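Local coordinates for beta-ketoacyl-[acyl-carrier-protein] synthase FabY (Pseudomonas aeruginosa, PDB 4CW4) that condenses acetyl-CoA with malonyl-ACP to give acetoacetyl-ACP, the primer with which bacterial fatty acid synthesis begins, at residues 222-227 and 267-272; 128-131 and 136-139; 99-104 and 166-171. One frame throughout, in Å; residues are numbered along the deposited sequence.

Contact 1: 222-227 and 267-272; sequences IAVFSG and FINAYV
Val224 turns its two methyls from the central strand 222-225 onto Ile268 and Asn269 of helix 263-273, a strand-against-helix layer of the thiolase-type core shared by ketosynthases. CG1, anti to the backbone N (chi1 180°), rests on the branch methyl of the isoleucine, with Val224 CG1 4.0 Å from Ile268 CG2; the two side chains cross at a slant, and Ile268 CD1 comes round to Val224 CG1 at 4.2 Å. The other branch is shared between the isoleucine, with Val224 CG2 4.1 Å from Ile268 CG2, and the amide oxygen of the asparagine. Val224 and Asn269 slide past each other in opposite senses, with Val224 CG2 3.3 Å from Asn269 OD1. The amide itself is held across the valine's flank by its other end: Asn269 ND2 donates to Thr279 OG1 on strand 278-283, the parallel neighbour of strand 222-225. Side chains alternate along the strand, and Phe225 points the other way, onto helix 288-301, which leaves the strand sandwiched between helices. Behind the contact, Ile268 also reaches Ser195 and Ala199 of helix 190-204, while Ala270 and Tyr271 face the second subunit. The helix has a wider pi-type turn at 268-272. Val224 CB stands 3.7 Å from Asn269 OD1.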
loop_
_atom_site.group_PDB
_atom_site.type_symbol
_atom_site.label_atom_id
_atom_site.label_comp_id
_atom_site.label_asym_id
_atom_site.label_seq_id
_atom_site.Cartn_x
_atom_site.Cartn_y
_atom_site.Cartn_z
ATOM N N ILE A 222 -2.314 20.689 3.413
ATOM C CA ILE A 222 -2.595 19.661 4.404
ATOM C C ILE A 222 -2.305 18.320 3.748
ATOM O O ILE A 222 -2.638 18.124 2.597
ATOM C CB ILE A 222 -4.089 19.659 4.789
ATOM C CG1 ILE A 222 -4.539 21.031 5.271
ATOM C CG2 ILE A 222 -4.388 18.578 5.824
ATOM C CD1 ILE A 222 -3.928 21.451 6.525
ATOM N N ALA A 223 -1.677 17.404 4.464
ATOM C CA ALA A 223 -1.367 16.088 3.925
ATOM C C ALA A 223 -1.684 15.027 4.953
ATOM O O ALA A 223 -1.522 15.262 6.132
ATOM C CB ALA A 223 0.087 16.010 3.589
ATOM N N VAL A 224 -2.109 13.863 4.475
ATOM C CA VAL A 224 -2.376 12.709 5.320
ATOM C C VAL A 224 -1.740 11.481 4.693
ATOM O O VAL A 224 -1.978 11.194 3.518
ATOM C CB VAL A 224 -3.887 12.452 5.504
ATOM C CG1 VAL A 224 -4.120 11.233 6.384
ATOM C CG2 VAL A 224 -4.574 13.684 6.093
ATOM N N PHE A 225 -0.938 10.769 5.483
ATOM C CA PHE A 225 -0.328 9.502 5.084
ATOM C C PHE A 225 -0.576 8.429 6.133
ATOM O O PHE A 225 -0.143 8.585 7.273
ATOM C CB PHE A 225 1.160 9.683 4.849
ATOM C CG PHE A 225 1.467 10.797 3.886
ATOM C CD1 PHE A 225 1.092 10.709 2.553
ATOM C CD2 PHE A 225 2.093 11.953 4.319
ATOM C CE1 PHE A 225 1.369 11.752 1.677
ATOM C CE2 PHE A 225 2.356 12.992 3.441
ATOM C CZ PHE A 225 1.994 12.897 2.132
ATOM N N SER A 226 -1.265 7.352 5.734
ATOM C CA SER A 226 -1.601 6.264 6.658
ATOM C C SER A 226 -1.711 4.944 5.890
ATOM O O SER A 226 -1.094 4.812 4.846
ATOM C CB SER A 226 -2.874 6.571 7.443
ATOM O OG SER A 226 -3.048 5.602 8.456
ATOM N N GLY A 227 -2.457 3.978 6.421
ATOM C CA GLY A 227 -2.704 2.712 5.745
ATOM C C GLY A 227 -2.464 1.510 6.638
ATOM O O GLY A 227 -2.247 1.645 7.845
ATOM N N PHE A 267 -10.331 7.490 4.905
ATOM C CA PHE A 267 -11.363 7.824 5.883
ATOM C C PHE A 267 -11.021 9.116 6.632
ATOM O O PHE A 267 -11.898 9.878 6.996
ATOM C CB PHE A 267 -11.566 6.678 6.880
ATOM C CG PHE A 267 -12.694 5.755 6.513
ATOM C CD1 PHE A 267 -12.898 5.360 5.206
ATOM C CD2 PHE A 267 -13.571 5.296 7.482
ATOM C CE1 PHE A 267 -13.936 4.530 4.860
ATOM C CE2 PHE A 267 -14.640 4.464 7.132
ATOM C CZ PHE A 267 -14.819 4.085 5.816
ATOM N N ILE A 268 -9.750 9.369 6.872
ATOM C CA ILE A 268 -9.377 10.605 7.554
ATOM C C ILE A 268 -9.668 11.839 6.690
ATOM O O ILE A 268 -10.222 12.822 7.179
ATOM C CB ILE A 268 -7.909 10.570 7.987
ATOM C CG1 ILE A 268 -7.723 9.530 9.093
ATOM C CG2 ILE A 268 -7.431 11.927 8.501
ATOM C CD1 ILE A 268 -6.281 9.184 9.342
ATOM N N ASN A 269 -9.298 11.809 5.414
ATOM C CA ASN A 269 -9.642 12.917 4.523
ATOM C C ASN A 269 -11.154 13.139 4.414
ATOM O O ASN A 269 -11.615 14.273 4.466
ATOM C CB ASN A 269 -9.059 12.695 3.130
ATOM C CG ASN A 269 -7.557 12.732 3.124
ATOM O OD1 ASN A 269 -6.938 13.571 3.794
ATOM N ND2 ASN A 269 -6.949 11.832 2.352
ATOM N N ALA A 270 -11.902 12.045 4.269
ATOM C CA ALA A 270 -13.322 12.086 3.949
ATOM C C ALA A 270 -14.228 12.390 5.124
ATOM O O ALA A 270 -15.283 12.981 4.938
ATOM C CB ALA A 270 -13.740 10.784 3.333
ATOM N N TYR A 271 -13.842 11.945 6.321
ATOM C CA TYR A 271 -14.769 11.968 7.457
ATOM C C TYR A 271 -14.235 12.659 8.692
ATOM O O TYR A 271 -15.010 12.976 9.582
ATOM C CB TYR A 271 -15.175 10.544 7.820
ATOM C CG TYR A 271 -15.740 9.783 6.640
ATOM C CD1 TYR A 271 -16.758 10.323 5.845
ATOM C CD2 TYR A 271 -15.259 8.526 6.318
ATOM C CE1 TYR A 271 -17.261 9.622 4.747
ATOM C CE2 TYR A 271 -15.761 7.814 5.239
ATOM C CZ TYR A 271 -16.761 8.368 4.453
ATOM O OH TYR A 271 -17.257 7.641 3.393
ATOM N N VAL A 272 -12.931 12.892 8.753
ATOM C CA VAL A 272 -12.327 13.509 9.946
ATOM C C VAL A 272 -11.859 14.943 9.673
ATOM O O VAL A 272 -12.306 15.873 10.323
ATOM C CB VAL A 272 -11.173 12.641 10.504
ATOM C CG1 VAL A 272 -10.597 13.233 11.798
ATOM C CG2 VAL A 272 -11.657 11.211 10.726
#

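Contact 2: 128-131 and 136-139; sequences QLPE and NWSI
Pro130 and Trp137 meet through the proline ring and the six-membered end of the indole, and every contact between 128-131 and 136-139 is apolar. The closest approach is that of Pro130 CD to Trp137 CZ3 at 3.6 Å. Next to it, Pro130 CG is 3.9 Å from Trp137 CH2; the two side chains cross at about a right angle, and the proline comes to the indole obliquely. The tryptophan is swung out to meet it by a chi1 of -67°, which sets CG anti to its carbonyl carbon. Leu129 touches the same ring differently, at its edge and near its plane, through Leu129 CD2, which is 4.3 Å from Trp137 CZ3. Its other methyl turns to the isoleucine, and Leu129 CD1 and Ile139 CD1 meet at 4.3 Å. Val147, Val149 and Ile151 of strand 147-151 add to this apolar cluster, and Cys155 and Phe157 also pack on Trp137. No polar bond joins the two segments. Within the chain, Glu131 OE2 pairs with Lys127 and Ser138 OG bonds to His152. Toward the second subunit, Glu131 OE2 pairs with Lys108 of that subunit, and the NZ of that Lys108 also bonds to Leu129 O. The arrangement is that of a loop leading from strand 120-124 to strand 138-141 and folding back on a small three-stranded antiparallel sheet, at a place where the homodimer partner packs against the loop.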
loop_
_atom_site.group_PDB
_atom_site.type_symbol
_atom_site.label_atom_id
_atom_site.label_comp_id
_atom_site.label_asym_id
_atom_site.label_seq_id
_atom_site.Cartn_x
_atom_site.Cartn_y
_atom_site.Cartn_z
ATOM N N GLN A 128 -31.107 -25.244 -2.879
ATOM C CA GLN A 128 -29.835 -25.390 -2.168
ATOM C C GLN A 128 -28.942 -26.461 -2.775
ATOM O O GLN A 128 -27.841 -26.688 -2.300
ATOM C CB GLN A 128 -30.077 -25.712 -0.690
ATOM C CG GLN A 128 -30.749 -24.585 0.095
ATOM C CD GLN A 128 -30.754 -24.818 1.595
ATOM O OE1 GLN A 128 -30.715 -25.960 2.068
ATOM N NE2 GLN A 128 -30.784 -23.724 2.357
ATOM N N LEU A 129 -29.421 -27.145 -3.812
ATOM C CA LEU A 129 -28.632 -28.182 -4.449
ATOM C C LEU A 129 -27.627 -27.557 -5.417
ATOM O O LEU A 129 -27.879 -26.474 -5.955
ATOM C CB LEU A 129 -29.544 -29.145 -5.216
ATOM C CG LEU A 129 -30.496 -29.932 -4.306
ATOM C CD1 LEU A 129 -31.370 -30.860 -5.092
ATOM C CD2 LEU A 129 -29.750 -30.735 -3.231
ATOM N N PRO A 130 -26.493 -28.244 -5.651
ATOM C CA PRO A 130 -25.532 -27.726 -6.632
ATOM C C PRO A 130 -26.139 -27.478 -8.002
ATOM O O PRO A 130 -27.082 -28.176 -8.418
ATOM C CB PRO A 130 -24.480 -28.838 -6.734
ATOM C CG PRO A 130 -24.610 -29.617 -5.469
ATOM C CD PRO A 130 -26.083 -29.567 -5.142
ATOM N N GLU A 131 -25.600 -26.467 -8.677
ATOM C CA GLU A 131 -25.959 -26.164 -10.055
ATOM C C GLU A 131 -24.710 -26.211 -10.877
ATOM O O GLU A 131 -23.711 -25.604 -10.499
ATOM C CB GLU A 131 -26.594 -24.791 -10.185
ATOM C CG GLU A 131 -27.886 -24.688 -9.425
ATOM C CD GLU A 131 -28.532 -23.344 -9.583
ATOM O OE1 GLU A 131 -28.925 -22.999 -10.727
ATOM O OE2 GLU A 131 -28.622 -22.631 -8.559
ATOM N N ASN A 136 -24.511 -37.760 -11.306
ATOM C CA ASN A 136 -24.666 -39.088 -10.746
ATOM C C ASN A 136 -25.741 -39.109 -9.665
ATOM O O ASN A 136 -26.224 -40.183 -9.330
ATOM C CB ASN A 136 -23.313 -39.573 -10.198
ATOM C CG ASN A 136 -23.215 -41.078 -10.094
ATOM O OD1 ASN A 136 -23.334 -41.654 -9.000
ATOM N ND2 ASN A 136 -22.990 -41.731 -11.225
ATOM N N TRP A 137 -26.123 -37.937 -9.136
ATOM C CA TRP A 137 -27.166 -37.848 -8.104
ATOM C C TRP A 137 -28.558 -38.155 -8.670
ATOM O O TRP A 137 -28.894 -37.751 -9.783
ATOM C CB TRP A 137 -27.201 -36.459 -7.439
ATOM C CG TRP A 137 -25.998 -36.093 -6.612
ATOM C CD1 TRP A 137 -24.797 -36.730 -6.575
ATOM C CD2 TRP A 137 -25.900 -34.999 -5.683
ATOM N NE1 TRP A 137 -23.952 -36.101 -5.690
ATOM C CE2 TRP A 137 -24.605 -35.034 -5.130
ATOM C CE3 TRP A 137 -26.782 -33.994 -5.272
ATOM C CZ2 TRP A 137 -24.172 -34.104 -4.183
ATOM C CZ3 TRP A 137 -26.354 -33.078 -4.330
ATOM C CH2 TRP A 137 -25.056 -33.138 -3.801
ATOM N N SER A 138 -29.352 -38.865 -7.876
ATOM C CA SER A 138 -30.764 -39.104 -8.150
ATOM C C SER A 138 -31.596 -38.011 -7.519
ATOM O O SER A 138 -31.322 -37.623 -6.391
ATOM C CB SER A 138 -31.223 -40.415 -7.482
ATOM O OG SER A 138 -30.556 -41.540 -7.986
ATOM N N ILE A 139 -32.634 -37.560 -8.219
ATOM C CA ILE A 139 -33.588 -36.594 -7.683
ATOM C C ILE A 139 -34.992 -37.054 -7.999
ATOM O O ILE A 139 -35.273 -37.476 -9.130
ATOM C CB ILE A 139 -33.463 -35.216 -8.358
ATOM C CG1 ILE A 139 -32.009 -34.850 -8.571
ATOM C CG2 ILE A 139 -34.182 -34.157 -7.533
ATOM C CD1 ILE A 139 -31.249 -34.548 -7.293
#

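Contact 3: 99-104 and 166-171; sequences LDPDAV and TVKSAG
Lys168 reaches across to the turn at Pro101 and Asp102, gripping it with its ammonium group and lying against it with its methylenes. The close-packed part is the buried proline: Pro101 CB sits 4.0 Å from Lys168 CD and 3.9 Å from Val167 O, a carbonyl oxygen that the contact buries without any partner in the model. The lysine chain is bent at chi2 (-69°) and extended beyond it, which carries NZ past the proline to the acidic side chain. A type I beta turn from Asp100 to Ala103 presents Pro101 O and Asp102 to the lysine, and an Asx turn, Asp102 N to Asp100 OD1 at 2.9 Å, braces it from within; Ala103 and Val104 both face Arg163, a classic beta bulge at the start of strand 104-112. On the looser side lies the exposed Asp102, whose side chain meets the lysine at about a right angle. In this salt bridge Lys168 NZ stands 2.8 Å from Asp102 OD1, coming from above the carboxylate plane, 39° out of it. The other oxygen, OD2, pairs with Arg93, and two cations thus share one carboxylate. Lys168 NZ also donates to Leu165 O and, weakly, to Pro101 O at 3.3 Å.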
loop_
_atom_site.group_PDB
_atom_site.type_symbol
_atom_site.label_atom_id
_atom_site.label_comp_id
_atom_site.label_asym_id
_atom_site.label_seq_id
_atom_site.Cartn_x
_atom_site.Cartn_y
_atom_site.Cartn_z
ATOM N N LEU A 99 -11.400 -14.007 18.982
ATOM C CA LEU A 99 -11.533 -15.396 18.539
ATOM C C LEU A 99 -11.197 -16.309 19.707
ATOM O O LEU A 99 -10.649 -15.860 20.724
ATOM C CB LEU A 99 -10.577 -15.693 17.377
ATOM C CG LEU A 99 -9.107 -15.338 17.630
ATOM C CD1 LEU A 99 -8.329 -16.587 18.035
ATOM C CD2 LEU A 99 -8.462 -14.661 16.427
ATOM N N ASP A 100 -11.539 -17.585 19.572
ATOM C CA ASP A 100 -11.143 -18.567 20.549
ATOM C C ASP A 100 -9.947 -19.312 19.976
ATOM O O ASP A 100 -10.102 -20.086 19.033
ATOM C CB ASP A 100 -12.301 -19.534 20.811
ATOM C CG ASP A 100 -11.993 -20.565 21.880
ATOM O OD1 ASP A 100 -10.811 -20.811 22.194
ATOM O OD2 ASP A 100 -12.968 -21.166 22.379
ATOM N N PRO A 101 -8.760 -19.138 20.576
ATOM C CA PRO A 101 -7.595 -19.744 19.934
ATOM C C PRO A 101 -7.541 -21.260 20.091
ATOM O O PRO A 101 -6.632 -21.869 19.553
ATOM C CB PRO A 101 -6.417 -19.050 20.639
ATOM C CG PRO A 101 -6.976 -18.752 21.997
ATOM C CD PRO A 101 -8.380 -18.334 21.756
ATOM N N ASP A 102 -8.490 -21.842 20.826
ATOM C CA ASP A 102 -8.664 -23.288 20.848
ATOM C C ASP A 102 -9.847 -23.771 19.997
ATOM O O ASP A 102 -10.137 -24.967 19.956
ATOM C CB ASP A 102 -8.849 -23.755 22.289
ATOM C CG ASP A 102 -7.603 -23.569 23.112
ATOM O OD1 ASP A 102 -6.536 -24.075 22.680
ATOM O OD2 ASP A 102 -7.678 -22.908 24.171
ATOM N N ALA A 103 -10.526 -22.857 19.312
ATOM C CA ALA A 103 -11.708 -23.242 18.542
ATOM C C ALA A 103 -12.003 -22.246 17.425
ATOM O O ALA A 103 -12.933 -21.420 17.518
ATOM C CB ALA A 103 -12.917 -23.402 19.453
ATOM N N VAL A 104 -11.204 -22.321 16.367
ATOM C CA VAL A 104 -11.433 -21.488 15.188
ATOM C C VAL A 104 -12.104 -22.324 14.119
ATOM O O VAL A 104 -11.746 -23.477 13.881
ATOM C CB VAL A 104 -10.130 -20.793 14.659
ATOM C CG1 VAL A 104 -9.536 -19.862 15.702
ATOM C CG2 VAL A 104 -9.093 -21.787 14.234
ATOM N N THR A 166 -1.844 -22.760 17.022
ATOM C CA THR A 166 -0.645 -22.992 17.830
ATOM C C THR A 166 -0.247 -21.751 18.645
ATOM O O THR A 166 0.506 -21.857 19.595
ATOM C CB THR A 166 0.544 -23.396 16.964
ATOM O OG1 THR A 166 0.837 -22.328 16.068
ATOM C CG2 THR A 166 0.233 -24.687 16.185
ATOM N N VAL A 167 -0.752 -20.589 18.243
ATOM C CA VAL A 167 -0.479 -19.300 18.879
ATOM C C VAL A 167 -1.690 -18.902 19.709
ATOM O O VAL A 167 -2.823 -18.997 19.232
ATOM C CB VAL A 167 -0.211 -18.240 17.779
ATOM C CG1 VAL A 167 -0.191 -16.820 18.336
ATOM C CG2 VAL A 167 1.097 -18.573 17.071
ATOM N N LYS A 168 -1.461 -18.467 20.947
ATOM C CA LYS A 168 -2.568 -18.164 21.854
ATOM C C LYS A 168 -2.573 -16.716 22.336
ATOM O O LYS A 168 -3.431 -16.366 23.135
ATOM C CB LYS A 168 -2.541 -19.059 23.112
ATOM C CG LYS A 168 -2.317 -20.560 22.882
ATOM C CD LYS A 168 -3.470 -21.238 22.199
ATOM C CE LYS A 168 -3.194 -22.738 22.022
ATOM N NZ LYS A 168 -4.283 -23.368 21.262
ATOM N N SER A 169 -1.611 -15.904 21.889
ATOM C CA SER A 169 -1.382 -14.581 22.466
ATOM C C SER A 169 -1.327 -13.468 21.426
ATOM O O SER A 169 -1.036 -13.710 20.274
ATOM C CB SER A 169 -0.095 -14.593 23.289
ATOM O OG SER A 169 0.938 -15.266 22.596
ATOM N N ALA A 170 -1.629 -12.252 21.860
ATOM C CA ALA A 170 -1.623 -11.068 20.993
ATOM C C ALA A 170 -1.604 -9.794 21.814
ATOM O O ALA A 170 -2.011 -9.801 22.982
ATOM C CB ALA A 170 -2.840 -11.064 20.097
ATOM N N GLY A 171 -1.152 -8.706 21.189
ATOM C CA GLY A 171 -1.292 -7.372 21.761
ATOM C C GLY A 171 -2.647 -6.800 21.409
ATOM O O GLY A 171 -2.908 -6.471 20.259
#

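Overall arrangement
Contacts 1 and 3 lie on opposite sides of the chain's centre, their own centres 32 Å apart, whereas contact 2 sits far out, about 49 Å from that centre. In sequence, contact 2 falls within the span from 104 to 166 that contact 3 brackets: contact 3 stands where the two ends of this excursion come together, and contact 2 lies 38 Å away between centres, toward its far end. Contacts 1 and 2 both touch the second subunit, though their centres are 51 Å apart; contact 3 does not touch it. Contacts 1 and 2 lie away from the catalytic residues; at contact 3 the Val167 side chain is about 11 Å from that of His477, probably catalytic.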